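Local atomic coordinates of thiol peroxidase (Mycobacterium tuberculosis, PDB entry 1XVQ), a protein that probably reduces hydrogen peroxide and organic hydroperoxides to water and alcohols with electrons from thioredoxin, protecting the cell against oxidative stress. Residues A[108-111]-A[112-116]. Numbering follows the deposited sequence.
Sequences RDSF and GEDYG
One face of the Phe111 ring carries the Tyr115 ring in an offset stack, with planes 12° apart and centroids separated by 4.5 Å. Each ring is met near its rim, Tyr115 CD1 lying 3.6 Å from Phe111 CE2. With CG anti to the backbone N (chi1 179°), the phenylalanine ring lies where the tyrosine, one helical turn later, can cover it. Both aromatics suit a buried place: from the start of helix 111-114 and just past its end they pack on Leu49 of an inner strand, 47-51, of the thioredoxin-fold sheet, while the tyrosine hydroxyl is satisfied by Pro25 O. The helix start is marked by an Asx turn, in which Asp109 OD2 accepts from Phe111 N at 2.8 Å, and its end by a Schellman motif, where Gly116 readily adopts the positive phi required. Polar residues suit the exposed side: from the N-cap position the short Ser110 OG donates to Asp114 OD2, one turn on, across 2.6 Å, arriving on the syn side but 35° out of the carboxylate plane. Glu113, bent at chi2, brings its carboxylate back beside the helix start; OE1 hydrogen-bonds Thr118 OG1, and a water links OE2 with Asp109 O and Gly112 N.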
loop_
_atom_site.group_PDB
_atom_site.type_symbol
_atom_site.label_atom_id
_atom_site.label_comp_id
_atom_site.label_asym_id
_atom_site.label_seq_id
_atom_site.Cartn_x
_atom_site.Cartn_y
_atom_site.Cartn_z
ATOM N N ARG A 108 -13.747 -1.701 4.153
ATOM C CA ARG A 108 -14.863 -2.579 3.809
ATOM C C ARG A 108 -14.700 -3.395 2.529
ATOM O O ARG A 108 -15.676 -3.740 1.870
ATOM C CB ARG A 108 -16.182 -1.765 3.793
ATOM C CG ARG A 108 -16.218 -0.659 2.737
ATOM C CD ARG A 108 -17.603 0.017 2.706
ATOM N NE ARG A 108 -17.635 1.154 1.782
ATOM C CZ ARG A 108 -18.403 2.234 1.938
ATOM N NH1 ARG A 108 -19.210 2.339 2.989
ATOM N NH2 ARG A 108 -18.382 3.196 1.025
ATOM N N ASP A 109 -13.463 -3.765 2.198
ATOM C CA ASP A 109 -13.248 -4.566 1.018
ATOM C C ASP A 109 -12.125 -5.543 1.312
ATOM O O ASP A 109 -11.475 -5.478 2.377
ATOM C CB ASP A 109 -12.937 -3.697 -0.217
ATOM C CG ASP A 109 -11.599 -3.016 -0.119
ATOM O OD1 ASP A 109 -11.517 -1.918 0.462
ATOM O OD2 ASP A 109 -10.631 -3.614 -0.618
ATOM N N SER A 110 -11.908 -6.444 0.360
ATOM C CA SER A 110 -10.946 -7.528 0.505
ATOM C C SER A 110 -9.504 -7.268 0.109
ATOM O O SER A 110 -8.694 -8.189 0.105
ATOM C CB SER A 110 -11.485 -8.745 -0.272
ATOM O OG SER A 110 -11.570 -8.420 -1.652
ATOM N N PHE A 111 -9.160 -6.007 -0.140
ATOM C CA PHE A 111 -7.795 -5.661 -0.547
ATOM C C PHE A 111 -6.696 -6.335 0.291
ATOM O O PHE A 111 -5.778 -6.932 -0.259
ATOM C CB PHE A 111 -7.592 -4.134 -0.499
ATOM C CG PHE A 111 -6.194 -3.698 -0.886
ATOM C CD1 PHE A 111 -5.164 -3.633 0.073
ATOM C CD2 PHE A 111 -5.896 -3.394 -2.203
ATOM C CE1 PHE A 111 -3.858 -3.273 -0.281
ATOM C CE2 PHE A 111 -4.587 -3.029 -2.583
ATOM C CZ PHE A 111 -3.558 -2.967 -1.618
ATOM N N GLY A 112 -6.783 -6.244 1.616
ATOM C CA GLY A 112 -5.743 -6.835 2.460
ATOM C C GLY A 112 -5.515 -8.331 2.285
ATOM O O GLY A 112 -4.376 -8.792 2.337
ATOM N N GLU A 113 -6.593 -9.083 2.055
ATOM C CA GLU A 113 -6.476 -10.529 1.861
ATOM C C GLU A 113 -6.060 -10.869 0.434
ATOM O O GLU A 113 -5.235 -11.774 0.210
ATOM C CB GLU A 113 -7.811 -11.207 2.199
ATOM C CG GLU A 113 -8.220 -11.040 3.690
ATOM C CD GLU A 113 -8.536 -9.603 4.128
ATOM O OE1 GLU A 113 -8.043 -9.190 5.211
ATOM O OE2 GLU A 113 -9.283 -8.879 3.431
ATOM N N ASP A 114 -6.619 -10.135 -0.526
ATOM C CA ASP A 114 -6.297 -10.359 -1.937
ATOM C C ASP A 114 -4.848 -10.034 -2.243
ATOM O O ASP A 114 -4.250 -10.681 -3.117
ATOM C CB ASP A 114 -7.204 -9.542 -2.847
ATOM C CG ASP A 114 -8.665 -9.889 -2.667
ATOM O OD1 ASP A 114 -8.968 -11.015 -2.183
ATOM O OD2 ASP A 114 -9.501 -9.038 -3.012
ATOM N N TYR A 115 -4.286 -9.046 -1.537
ATOM C CA TYR A 115 -2.908 -8.689 -1.736
ATOM C C TYR A 115 -1.953 -9.335 -0.725
ATOM O O TYR A 115 -0.747 -9.084 -0.766
ATOM C CB TYR A 115 -2.740 -7.160 -1.729
ATOM C CG TYR A 115 -3.048 -6.556 -3.090
ATOM C CD1 TYR A 115 -4.354 -6.513 -3.574
ATOM C CD2 TYR A 115 -2.018 -6.121 -3.921
ATOM C CE1 TYR A 115 -4.611 -6.048 -4.878
ATOM C CE2 TYR A 115 -2.264 -5.669 -5.219
ATOM C CZ TYR A 115 -3.562 -5.638 -5.683
ATOM O OH TYR A 115 -3.810 -5.197 -6.989
ATOM N N GLY A 116 -2.511 -10.162 0.156
ATOM C CA GLY A 116 -1.710 -10.862 1.153
ATOM C C GLY A 116 -0.973 -9.959 2.131
ATOM O O GLY A 116 0.115 -10.304 2.591
HETATM O O HOH W 1 -8.980 -6.105 3.473
#